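Local coordinates for protein aminotransferase, classes I and II (Silicibacter pomeroyi DSS-3, PDB 3H14) that probably transfers the amino group of L-aspartate to 2-oxoglutarate, using pyridoxal 5'-phosphate as cofactor, at residues Y231-G236 and Q282-V287; P71-R76 and A273-D278; A163-A168 and G184-A189. All blocks are in the same frame, centred on the assembly; numbering follows the deposited sequence. Where two conformers were deposited one is given.

Contacts 1 and 2 are neighbours on one side of the chain, their centres about 15 Å apart. Contact 3 lies across the centre of the chain, its centre about 28 Å from that of contact 1. Contact 1 anchors the loop 231-236 to helix 278-302. Contact 2 joins helix 71-85 to the end of helix 265-274 and to the turn that leads into helix 278-302. The two meet where the ring of Phe232 packs on Leu275. Contact 3 is buried between the large sheet and a helix that covers it, and is wholly apolar. Contact 2 mixes buried leucines with a salt bridge at an exposed aspartate. Contact 1 is partly buried and rests on an amide-hydroxyl bond and a water.

Contact 1: Y231-G236 and Q282-V287; sequences YFSMTG and QANLDV
The backbone oxygen of Tyr231 is tied to Asn284 through a water, which donates to Tyr231 O at 2.7 Å and accepts from Asn284 ND2 at 3.2 Å. The chain here has the fold of the class I and II aminotransferases. The segment 231-236 is a loop that starts directly after the lysine expected, as in relatives, to carry pyridoxal phosphate as a Schiff base. Residues 282-287 lie on helix 278-302.

A second, direct bond is made two residues earlier on the helix. Gln282 NE2 donates to Tyr231 OH at 3.1 Å, with an N-H...O angle of 141°, so the bond is clearly bent. The hydroxyl is also tilted out of the plane of the amide. Ring and amide planes are turned 56° against each other, so this is no stack. Gln282 CB points away from the loop. A bend at its second torsion (chi2 -78°) brings the amide back to the phenol. Gln282 CG itself lies 3.7 Å from Tyr231 OH.

Ser233 touches the helix only loosely. Its hydroxyl is engaged by Thr43 and by the carbonyl of Gly44, and Asn284 also packs on Thr43. The Tyr231 ring meets Trp84 edge-to-face. Tyr231 carries both polar links to the helix, one direct at OH and one through water at O. Tyr231 CD2 also sits over one face of the Phe232 ring, 3.6 Å above its plane and over its centre.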
ATOM      1  N   TYR A 231      -7.567  -0.955  -5.896  1.00 19.17           N
ATOM      2  CA  TYR A 231      -8.997  -0.896  -6.221  1.00 18.96           C
ATOM      3  C   TYR A 231      -9.224  -1.088  -7.725  1.00 19.49           C
ATOM      4  O   TYR A 231     -10.165  -1.754  -8.149  1.00 19.48           O
ATOM      5  CB  TYR A 231      -9.583   0.440  -5.840  1.00 19.26           C
ATOM      6  CG  TYR A 231     -11.025   0.554  -6.237  1.00 19.89           C
ATOM      7  CD1 TYR A 231     -12.023  -0.181  -5.557  1.00 18.79           C
ATOM      8  CD2 TYR A 231     -11.403   1.321  -7.317  1.00 19.75           C
ATOM      9  CE1 TYR A 231     -13.370  -0.100  -5.945  1.00 16.22           C
ATOM     10  CE2 TYR A 231     -12.739   1.431  -7.677  1.00 19.65           C
ATOM     11  CZ  TYR A 231     -13.710   0.719  -6.997  1.00 19.49           C
ATOM     12  OH  TYR A 231     -15.008   0.838  -7.420  1.00 20.69           O
ATOM     13  N   PHE A 232      -8.355  -0.499  -8.539  1.00 18.77           N
ATOM     14  CA  PHE A 232      -8.544  -0.629 -10.003  1.00 19.71           C
ATOM     15  C   PHE A 232      -8.007  -1.918 -10.589  1.00 19.86           C
ATOM     16  O   PHE A 232      -8.211  -2.174 -11.765  1.00 20.78           O
ATOM     17  CB  PHE A 232      -8.022   0.599 -10.720  1.00 19.50           C
ATOM     18  CG  PHE A 232      -8.768   1.813 -10.345  1.00 18.16           C
ATOM     19  CD1 PHE A 232     -10.034   2.047 -10.881  1.00 19.81           C
ATOM     20  CD2 PHE A 232      -8.251   2.699  -9.420  1.00 20.85           C
ATOM     21  CE1 PHE A 232     -10.772   3.152 -10.515  1.00 17.71           C
ATOM     22  CE2 PHE A 232      -8.953   3.820  -9.066  1.00 21.37           C
ATOM     23  CZ  PHE A 232     -10.246   4.045  -9.618  1.00 21.34           C
ATOM     24  N   SER A 233      -7.334  -2.721  -9.745  1.00 20.00           N
ATOM     25  CA  SER A 233      -6.991  -4.115 -10.052  1.00 19.54           C
ATOM     26  C   SER A 233      -6.070  -4.271 -11.249  1.00 20.56           C
ATOM     27  O   SER A 233      -6.168  -5.265 -11.959  1.00 20.61           O
ATOM     28  CB  SER A 233      -8.271  -4.941 -10.246  1.00 20.14           C
ATOM     29  OG  SER A 233      -8.007  -6.345 -10.123  1.00 20.64           O
HETATM   30  N   MSE A 234      -5.145  -3.326 -11.446  1.00 20.48           N
HETATM   31  CA  MSE A 234      -4.176  -3.406 -12.528  1.00 22.23           C
HETATM   32  C   MSE A 234      -2.741  -3.533 -12.039  1.00 22.02           C
HETATM   33  O   MSE A 234      -1.816  -2.905 -12.565  1.00 22.18           O
HETATM   34  CB  MSE A 234      -4.336  -2.189 -13.453  1.00 21.57           C
HETATM   35  CG  MSE A 234      -5.650  -2.176 -14.108  1.00 23.39           C
HETATM   36 SE   MSE A 234      -5.906  -0.628 -15.231  1.00 29.36          SE
HETATM   37  CE  MSE A 234      -4.418  -0.934 -16.428  1.00 23.06           C
ATOM     38  N   THR A 235      -2.534  -4.369 -11.017  1.00 22.14           N
ATOM     39  CA  THR A 235      -1.195  -4.730 -10.623  1.00 22.82           C
ATOM     40  C   THR A 235      -0.492  -5.326 -11.836  1.00 22.36           C
ATOM     41  O   THR A 235      -1.065  -6.107 -12.570  1.00 22.51           O
ATOM     42  CB  THR A 235      -1.199  -5.761  -9.427  1.00 23.77           C
ATOM     43  OG1 THR A 235      -1.622  -5.091  -8.226  1.00 25.15           O
ATOM     44  CG2 THR A 235       0.187  -6.393  -9.238  1.00 25.34           C
ATOM     45  N   GLY A 236       0.734  -4.908 -12.067  1.00 22.32           N
ATOM     46  CA  GLY A 236       1.524  -5.443 -13.167  1.00 22.64           C
ATOM     47  C   GLY A 236       1.552  -4.531 -14.388  1.00 22.40           C
ATOM     48  O   GLY A 236       2.363  -4.713 -15.279  1.00 23.46           O
ATOM     49  N   GLN A 282     -16.552  -2.863  -7.950  1.00 23.82           N
ATOM     50  CA  GLN A 282     -17.357  -2.981  -6.738  1.00 24.73           C
ATOM     51  C   GLN A 282     -17.657  -4.431  -6.415  1.00 24.24           C
ATOM     52  O   GLN A 282     -17.821  -4.762  -5.255  1.00 25.08           O
ATOM     53  CB  GLN A 282     -18.642  -2.125  -6.824  1.00 24.25           C
ATOM     54  CG  GLN A 282     -18.327  -0.615  -6.740  1.00 26.05           C
ATOM     55  CD  GLN A 282     -18.054  -0.172  -5.335  1.00 28.47           C
ATOM     56  OE1 GLN A 282     -18.641  -0.713  -4.399  1.00 28.75           O
ATOM     57  NE2 GLN A 282     -17.186   0.827  -5.166  1.00 28.73           N
ATOM     58  N   ALA A 283     -17.713  -5.303  -7.426  1.00 24.74           N
ATOM     59  CA  ALA A 283     -17.898  -6.743  -7.202  1.00 23.90           C
ATOM     60  C   ALA A 283     -16.689  -7.318  -6.483  1.00 24.19           C
ATOM     61  O   ALA A 283     -16.820  -8.122  -5.535  1.00 23.48           O
ATOM     62  CB  ALA A 283     -18.104  -7.455  -8.507  1.00 25.03           C
ATOM     63  N   ASN A 284     -15.505  -6.919  -6.943  1.00 24.44           N
ATOM     64  CA  ASN A 284     -14.260  -7.243  -6.250  1.00 24.09           C
ATOM     65  C   ASN A 284     -14.352  -6.758  -4.830  1.00 23.57           C
ATOM     66  O   ASN A 284     -13.990  -7.467  -3.932  1.00 25.34           O
ATOM     67  CB  ASN A 284     -13.055  -6.558  -6.887  1.00 24.20           C
ATOM     68  CG  ASN A 284     -12.793  -6.984  -8.328  1.00 25.33           C
ATOM     69  OD1 ASN A 284     -13.266  -8.016  -8.800  1.00 26.93           O
ATOM     70  ND2 ASN A 284     -12.013  -6.175  -9.028  1.00 23.54           N
ATOM     71  N   LEU A 285     -14.807  -5.534  -4.610  1.00 24.41           N
ATOM     72  CA  LEU A 285     -14.933  -5.032  -3.233  1.00 24.29           C
ATOM     73  C   LEU A 285     -15.948  -5.812  -2.376  1.00 24.76           C
ATOM     74  O   LEU A 285     -15.743  -5.996  -1.175  1.00 24.37           O
ATOM     75  CB  LEU A 285     -15.259  -3.560  -3.229  1.00 23.92           C
ATOM     76  CG  LEU A 285     -15.287  -2.905  -1.844  1.00 24.26           C
ATOM     77  CD1 LEU A 285     -13.950  -3.045  -1.132  1.00 20.09           C
ATOM     78  CD2 LEU A 285     -15.669  -1.437  -1.981  1.00 23.88           C
ATOM     79  N   ASP A 286     -17.040  -6.268  -2.987  1.00 24.73           N
ATOM     80  CA  ASP A 286     -18.000  -7.148  -2.283  1.00 24.44           C
ATOM     81  C   ASP A 286     -17.310  -8.404  -1.787  1.00 24.15           C
ATOM     82  O   ASP A 286     -17.578  -8.883  -0.685  1.00 25.39           O
ATOM     83  CB  ASP A 286     -19.202  -7.545  -3.172  1.00 24.71           C
ATOM     84  CG  ASP A 286     -20.099  -6.365  -3.541  1.00 25.07           C
ATOM     85  OD1 ASP A 286     -20.123  -5.346  -2.807  1.00 29.42           O
ATOM     86  OD2 ASP A 286     -20.765  -6.446  -4.601  1.00 25.90           O
ATOM     87  N   VAL A 287     -16.405  -8.943  -2.594  1.00 23.21           N
ATOM     88  CA  VAL A 287     -15.610 -10.068  -2.179  1.00 23.25           C
ATOM     89  C   VAL A 287     -14.725  -9.721  -0.974  1.00 22.28           C
ATOM     90  O   VAL A 287     -14.689 -10.446   0.003  1.00 21.91           O
ATOM     91  CB  VAL A 287     -14.763 -10.609  -3.342  1.00 22.87           C
ATOM     92  CG1 VAL A 287     -13.836 -11.653  -2.843  1.00 23.71           C
ATOM     93  CG2 VAL A 287     -15.701 -11.205  -4.450  1.00 25.91           C
TER
HETATM   94  O   HOH W   1     -11.764  -3.603  -7.071  1.00 22.64           O

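Contact 2: P71-R76 and A273-D278; sequences PALRQR and AALDCD. With GOL (glycerol), chain B.
This is a buried helix-to-turn contact with a salt bridge to the exposed Asp276. The start of helix 71-85 meets the end of helix 265-274 and the type I beta turn Ala274-Cys277. Cys277, the last residue of the turn, is at the N-cap position of helix 278-302. The contact lies within the aminotransferase fold, close to the loop of Phe232.

Arg76 carries the contact. Side-on, it grips one oxygen of Asp276: NE reaches OD1 at 3.0 Å (154°) and NH2 reaches the same OD1 at 3.1 Å (145°). Asp276 OD1 lies in the guanidinium plane, while both nitrogens come from one face of the carboxylate. With CG opposite the backbone N (chi1 -174°), Arg76 CG lies 3.5 Å from Leu275 CD1; the bend at chi2 then turns the chain on to the guanidinium. Leu275 CB sits over one guanidinium face, toward its rim.

The other guanidinium edge holds a glycerol, probably from the crystallisation liquor: NH1 donates to GOL O1 at 3.0 Å and NH2 to GOL O2. The glycerol also bonds Asp278 OD1, Leu275 O and Glu83. A methionine in place of Arg76 would probably leave Asp276 OD1 without this salt bridge and the glycerol without two of its donors. On the apolar side, Leu73 CD1 presses on Leu275 CD1 at 3.5 Å, tighter than usual.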
ATOM      1  N   PRO A  71      -4.150  13.183 -21.845  1.00 28.91           N
ATOM      2  CA  PRO A  71      -5.096  14.195 -21.348  1.00 27.65           C
ATOM      3  C   PRO A  71      -6.458  13.657 -20.864  1.00 27.16           C
ATOM      4  O   PRO A  71      -6.967  14.099 -19.842  1.00 26.38           O
ATOM      5  CB  PRO A  71      -5.282  15.115 -22.577  1.00 28.57           C
ATOM      6  CG  PRO A  71      -3.960  14.980 -23.316  1.00 28.69           C
ATOM      7  CD  PRO A  71      -3.606  13.544 -23.179  1.00 28.56           C
ATOM      8  N   ALA A  72      -7.061  12.738 -21.606  1.00 26.81           N
ATOM      9  CA  ALA A  72      -8.327  12.127 -21.181  1.00 26.29           C
ATOM     10  C   ALA A  72      -8.204  11.400 -19.826  1.00 25.52           C
ATOM     11  O   ALA A  72      -9.139  11.398 -19.045  1.00 26.40           O
ATOM     12  CB  ALA A  72      -8.843  11.163 -22.240  1.00 26.93           C
ATOM     13  N   LEU A  73      -7.073  10.751 -19.584  1.00 24.52           N
ATOM     14  CA  LEU A  73      -6.845  10.040 -18.299  1.00 24.06           C
ATOM     15  C   LEU A  73      -6.653  10.988 -17.122  1.00 24.01           C
ATOM     16  O   LEU A  73      -7.281  10.836 -16.083  1.00 24.37           O
ATOM     17  CB  LEU A  73      -5.662   9.090 -18.429  1.00 23.79           C
ATOM     18  CG  LEU A  73      -5.350   8.216 -17.196  1.00 23.39           C
ATOM     19  CD1 LEU A  73      -6.543   7.362 -16.759  1.00 18.12           C
ATOM     20  CD2 LEU A  73      -4.150   7.359 -17.515  1.00 21.63           C
ATOM     21  N   ARG A  74      -5.826  11.998 -17.307  1.00 24.31           N
ATOM     22  CA  ARG A  74      -5.754  13.123 -16.353  1.00 25.20           C
ATOM     23  C   ARG A  74      -7.110  13.738 -16.032  1.00 25.14           C
ATOM     24  O   ARG A  74      -7.440  13.982 -14.886  1.00 25.13           O
ATOM     25  CB  ARG A  74      -4.829  14.205 -16.893  1.00 25.39           C
ATOM     26  CG  ARG A  74      -3.387  13.742 -17.036  1.00 24.20           C
ATOM     27  CD  ARG A  74      -2.536  14.795 -17.716  1.00 27.17           C
ATOM     28  NE  ARG A  74      -2.053  15.773 -16.768  1.00 26.52           N
ATOM     29  CZ  ARG A  74      -1.403  16.886 -17.077  1.00 30.74           C
ATOM     30  NH1 ARG A  74      -1.199  17.245 -18.347  1.00 30.00           N
ATOM     31  NH2 ARG A  74      -0.994  17.671 -16.092  1.00 30.45           N
ATOM     32  N   GLN A  75      -7.890  14.014 -17.064  1.00 25.98           N
ATOM     33  CA  GLN A  75      -9.236  14.538 -16.906  1.00 26.43           C
ATOM     34  C   GLN A  75     -10.157  13.569 -16.163  1.00 25.53           C
ATOM     35  O   GLN A  75     -10.970  13.983 -15.327  1.00 24.39           O
ATOM     36  CB  GLN A  75      -9.812  14.856 -18.299  1.00 27.38           C
ATOM     37  CG  GLN A  75      -9.266  16.149 -18.872  1.00 28.93           C
ATOM     38  CD  GLN A  75      -9.323  16.237 -20.399  1.00 31.00           C
ATOM     39  OE1 GLN A  75     -10.113  15.542 -21.054  1.00 36.64           O
ATOM     40  NE2 GLN A  75      -8.483  17.101 -20.967  1.00 33.46           N
ATOM     41  N   ARG A  76     -10.044  12.281 -16.474  1.00 24.59           N
ATOM     42  CA  ARG A  76     -10.887  11.273 -15.805  1.00 24.83           C
ATOM     43  C   ARG A  76     -10.554  11.113 -14.323  1.00 24.44           C
ATOM     44  O   ARG A  76     -11.440  10.880 -13.507  1.00 24.46           O
ATOM     45  CB  ARG A  76     -10.787   9.907 -16.487  1.00 24.66           C
ATOM     46  CG  ARG A  76     -11.745   8.829 -15.935  1.00 24.80           C
ATOM     47  CD  ARG A  76     -13.215   9.211 -16.116  1.00 27.15           C
ATOM     48  NE  ARG A  76     -14.126   8.275 -15.469  1.00 26.90           N
ATOM     49  CZ  ARG A  76     -14.432   8.282 -14.176  1.00 28.90           C
ATOM     50  NH1 ARG A  76     -13.882   9.158 -13.344  1.00 30.13           N
ATOM     51  NH2 ARG A  76     -15.285   7.394 -13.698  1.00 28.85           N
ATOM     52  N   ALA A 273     -10.116   3.288 -19.233  1.00 21.84           N
ATOM     53  CA  ALA A 273     -11.319   2.471 -19.271  1.00 22.31           C
ATOM     54  C   ALA A 273     -11.665   1.883 -17.885  1.00 22.26           C
ATOM     55  O   ALA A 273     -12.834   1.806 -17.523  1.00 23.29           O
ATOM     56  CB  ALA A 273     -11.163   1.368 -20.308  1.00 21.62           C
ATOM     57  N   ALA A 274     -10.651   1.460 -17.132  1.00 22.57           N
ATOM     58  CA  ALA A 274     -10.847   0.838 -15.804  1.00 22.80           C
ATOM     59  C   ALA A 274     -11.632   1.744 -14.889  1.00 23.66           C
ATOM     60  O   ALA A 274     -12.468   1.286 -14.082  1.00 23.72           O
ATOM     61  CB  ALA A 274      -9.509   0.529 -15.178  1.00 22.64           C
ATOM     62  N   LEU A 275     -11.389   3.047 -15.041  1.00 24.16           N
ATOM     63  CA  LEU A 275     -12.073   4.059 -14.235  1.00 25.05           C
ATOM     64  C   LEU A 275     -13.591   4.037 -14.409  1.00 25.60           C
ATOM     65  O   LEU A 275     -14.330   4.486 -13.531  1.00 25.47           O
ATOM     66  CB  LEU A 275     -11.503   5.446 -14.552  1.00 25.14           C
ATOM     67  CG  LEU A 275     -10.140   5.718 -13.901  1.00 24.32           C
ATOM     68  CD1 LEU A 275      -9.283   6.696 -14.730  1.00 23.90           C
ATOM     69  CD2 LEU A 275     -10.353   6.221 -12.471  1.00 26.22           C
ATOM     70  N   ASP A 276     -14.062   3.518 -15.543  1.00 26.75           N
ATOM     71  CA  ASP A 276     -15.510   3.364 -15.761  1.00 27.46           C
ATOM     72  C   ASP A 276     -16.035   1.941 -15.507  1.00 27.31           C
ATOM     73  O   ASP A 276     -17.209   1.674 -15.765  1.00 28.19           O
ATOM     74  CB  ASP A 276     -15.882   3.804 -17.162  1.00 27.82           C
ATOM     75  CG  ASP A 276     -15.642   5.264 -17.378  1.00 29.26           C
ATOM     76  OD1 ASP A 276     -15.921   6.056 -16.448  1.00 32.44           O
ATOM     77  OD2 ASP A 276     -15.157   5.613 -18.468  1.00 29.38           O
ATOM     78  N   CYS A 277     -15.193   1.043 -14.984  1.00 27.01           N
ATOM     79  CA  CYS A 277     -15.597  -0.351 -14.691  1.00 27.12           C
ATOM     80  C   CYS A 277     -16.111  -0.516 -13.256  1.00 27.70           C
ATOM     81  O   CYS A 277     -15.814  -1.503 -12.573  1.00 27.77           O
ATOM     82  CB  CYS A 277     -14.444  -1.329 -14.948  1.00 26.66           C
ATOM     83  SG  CYS A 277     -13.909  -1.437 -16.665  1.00 25.67           S
ATOM     84  N   ASP A 278     -16.893   0.456 -12.818  1.00 28.89           N
ATOM     85  CA  ASP A 278     -17.441   0.507 -11.447  1.00 29.49           C
ATOM     86  C   ASP A 278     -18.120  -0.786 -11.017  1.00 28.44           C
ATOM     87  O   ASP A 278     -17.891  -1.262  -9.914  1.00 28.56           O
ATOM     88  CB  ASP A 278     -18.440   1.671 -11.312  1.00 30.39           C
ATOM     89  CG  ASP A 278     -17.866   3.003 -11.794  1.00 33.36           C
ATOM     90  OD1 ASP A 278     -17.227   3.716 -10.984  1.00 35.61           O
ATOM     91  OD2 ASP A 278     -18.078   3.347 -12.981  1.00 35.19           O
TER
HETATM   92  C1  GOL B 501     -15.315   7.708  -9.546  1.00 34.94           C
HETATM   93  O1  GOL B 501     -15.064   8.625 -10.595  1.00 33.83           O
HETATM   94  C2  GOL B 501     -15.313   6.252 -10.016  1.00 34.13           C
HETATM   95  O2  GOL B 501     -16.125   6.060 -11.153  1.00 33.94           O
HETATM   96  C3  GOL B 501     -13.887   5.826 -10.356  1.00 35.23           C
HETATM   97  O3  GOL B 501     -13.832   4.531 -10.927  1.00 34.67           O

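Contact 3: A163-A168 and G184-A189; sequences AGLMVA and GALIEA
Helix 180-192 lies over strand 164-168, with Val167 CA and Leu186 CA 8.8 Å apart, the closest such approach between the two segments. The strand, this helix and strand 196-200 form a beta-alpha-beta crossover in the large mixed sheet of the aminotransferase fold. Within that sheet, strand 164-168 sits between strands 117-122 and 196-200.

Leu165 and Val167 are two apart on the strand, so both point toward the helix. Leu186 answers with a methyl for each. Its CD1 meets Val167 CG1 at 3.9 Å, and its CD2 faces Leu165 CD2 at 4.2 Å. The side chains of Val167 and Leu186 lie alongside each other, pointing in opposite senses. In Val167, CG1 is the branch anti to the carbonyl carbon (chi1 -59°), and that places it at the leucine.

Phe157 packs against both Leu165 and Leu186, while Phe197 lies beside Val167. Met166 points to the other side of the strand. A glycerol, probably from the crystallisation liquor, is hydrogen-bonded to the backbone at Met166 O and Ala168 N.

No hydrogen bond or charge links strand and helix across this contact. It is held by van der Waals packing and the burial of aliphatic methyls, without directional polar bonds.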
ATOM      1  N   ALA A 163      12.782  16.658   6.862  1.00 20.05           N
ATOM      2  CA  ALA A 163      12.556  17.373   5.590  1.00 19.42           C
ATOM      3  C   ALA A 163      11.209  17.000   4.986  1.00 19.78           C
ATOM      4  O   ALA A 163      10.594  17.783   4.247  1.00 20.40           O
ATOM      5  CB  ALA A 163      13.719  17.036   4.621  1.00 19.46           C
ATOM      6  N   GLY A 164      10.742  15.771   5.290  1.00 19.95           N
ATOM      7  CA  GLY A 164       9.468  15.298   4.838  1.00 19.23           C
ATOM      8  C   GLY A 164       8.833  14.290   5.772  1.00 19.07           C
ATOM      9  O   GLY A 164       9.517  13.689   6.646  1.00 17.71           O
ATOM     10  N   LEU A 165       7.534  14.125   5.573  1.00 19.76           N
ATOM     11  CA  LEU A 165       6.723  13.128   6.263  1.00 21.24           C
ATOM     12  C   LEU A 165       5.794  12.410   5.290  1.00 22.48           C
ATOM     13  O   LEU A 165       5.080  13.047   4.510  1.00 21.77           O
ATOM     14  CB  LEU A 165       5.881  13.768   7.345  1.00 21.07           C
ATOM     15  CG  LEU A 165       4.998  12.811   8.173  1.00 20.29           C
ATOM     16  CD1 LEU A 165       5.856  11.954   9.114  1.00 22.21           C
ATOM     17  CD2 LEU A 165       3.933  13.628   8.966  1.00 22.73           C
HETATM   18  N   MSE A 166       5.761  11.087   5.380  1.00 22.80           N
HETATM   19  CA  MSE A 166       4.860  10.296   4.547  0.50 25.39           C
HETATM   20  C   MSE A 166       3.879   9.504   5.377  1.00 22.45           C
HETATM   21  O   MSE A 166       4.261   8.900   6.369  1.00 20.76           O
HETATM   22  CB  MSE A 166       5.653   9.329   3.699  0.50 25.43           C
HETATM   23  CG  MSE A 166       4.765   8.539   2.756  0.50 30.05           C
HETATM   24 SE   MSE A 166       5.500   8.340   0.990  0.50 41.11          SE
HETATM   25  CE  MSE A 166       3.629   8.424   0.478  0.50 34.42           C
ATOM     26  N   VAL A 167       2.608   9.560   4.996  1.00 20.83           N
ATOM     27  CA  VAL A 167       1.537   8.846   5.695  1.00 20.94           C
ATOM     28  C   VAL A 167       0.760   8.004   4.689  1.00 21.12           C
ATOM     29  O   VAL A 167       0.678   8.358   3.504  1.00 21.25           O
ATOM     30  CB  VAL A 167       0.534   9.802   6.423  1.00 20.87           C
ATOM     31  CG1 VAL A 167       1.274  10.641   7.445  1.00 22.77           C
ATOM     32  CG2 VAL A 167      -0.211  10.678   5.415  1.00 21.88           C
ATOM     33  N   ALA A 168       0.193   6.889   5.156  1.00 20.53           N
ATOM     34  CA  ALA A 168      -0.632   6.027   4.283  1.00 20.04           C
ATOM     35  C   ALA A 168      -1.947   5.730   4.956  1.00 19.72           C
ATOM     36  O   ALA A 168      -1.975   5.354   6.135  1.00 19.46           O
ATOM     37  CB  ALA A 168       0.114   4.717   3.933  1.00 21.00           C
ATOM     38  N   GLY A 184      -5.768  16.253   9.332  1.00 26.84           N
ATOM     39  CA  GLY A 184      -5.549  17.675   9.599  1.00 26.86           C
ATOM     40  C   GLY A 184      -4.416  17.946  10.578  1.00 26.65           C
ATOM     41  O   GLY A 184      -3.566  18.803  10.334  1.00 27.44           O
ATOM     42  N   ALA A 185      -4.404  17.206  11.686  1.00 27.15           N
ATOM     43  CA  ALA A 185      -3.421  17.404  12.730  1.00 26.67           C
ATOM     44  C   ALA A 185      -2.040  17.104  12.203  1.00 25.76           C
ATOM     45  O   ALA A 185      -1.096  17.851  12.448  1.00 25.25           O
ATOM     46  CB  ALA A 185      -3.726  16.526  13.925  1.00 26.68           C
ATOM     47  N   LEU A 186      -1.928  16.002  11.461  1.00 25.33           N
ATOM     48  CA  LEU A 186      -0.652  15.626  10.860  1.00 24.36           C
ATOM     49  C   LEU A 186      -0.160  16.676   9.881  1.00 24.62           C
ATOM     50  O   LEU A 186       1.006  17.041   9.913  1.00 23.89           O
ATOM     51  CB  LEU A 186      -0.750  14.252  10.162  1.00 24.76           C
ATOM     52  CG  LEU A 186      -0.697  13.040  11.069  1.00 23.61           C
ATOM     53  CD1 LEU A 186      -1.144  11.757  10.335  1.00 22.72           C
ATOM     54  CD2 LEU A 186       0.714  12.904  11.620  1.00 21.70           C
ATOM     55  N   ILE A 187      -1.037  17.132   8.985  1.00 24.44           N
ATOM     56  CA  ILE A 187      -0.664  18.139   7.995  1.00 24.64           C
ATOM     57  C   ILE A 187      -0.255  19.462   8.670  1.00 24.87           C
ATOM     58  O   ILE A 187       0.772  20.055   8.306  1.00 25.72           O
ATOM     59  CB  ILE A 187      -1.810  18.408   6.970  1.00 24.53           C
ATOM     60  CG1 ILE A 187      -1.951  17.214   6.022  1.00 25.58           C
ATOM     61  CG2 ILE A 187      -1.536  19.704   6.139  1.00 25.41           C
ATOM     62  CD1 ILE A 187      -3.201  17.262   5.134  1.00 23.83           C
ATOM     63  N   GLU A 188      -1.046  19.910   9.644  1.00 25.83           N
ATOM     64  CA  GLU A 188      -0.724  21.152  10.368  1.00 25.86           C
ATOM     65  C   GLU A 188       0.664  21.032  11.025  1.00 26.18           C
ATOM     66  O   GLU A 188       1.496  21.914  10.889  1.00 26.50           O
ATOM     67  CB  GLU A 188      -1.817  21.489  11.384  1.00 26.69           C
ATOM     68  N   ALA A 189       0.927  19.902  11.669  1.00 25.86           N
ATOM     69  CA  ALA A 189       2.180  19.660  12.364  1.00 25.63           C
ATOM     70  C   ALA A 189       3.371  19.559  11.429  1.00 25.48           C
ATOM     71  O   ALA A 189       4.429  20.118  11.706  1.00 26.19           O
ATOM     72  CB  ALA A 189       2.071  18.405  13.237  1.00 25.23           C
TER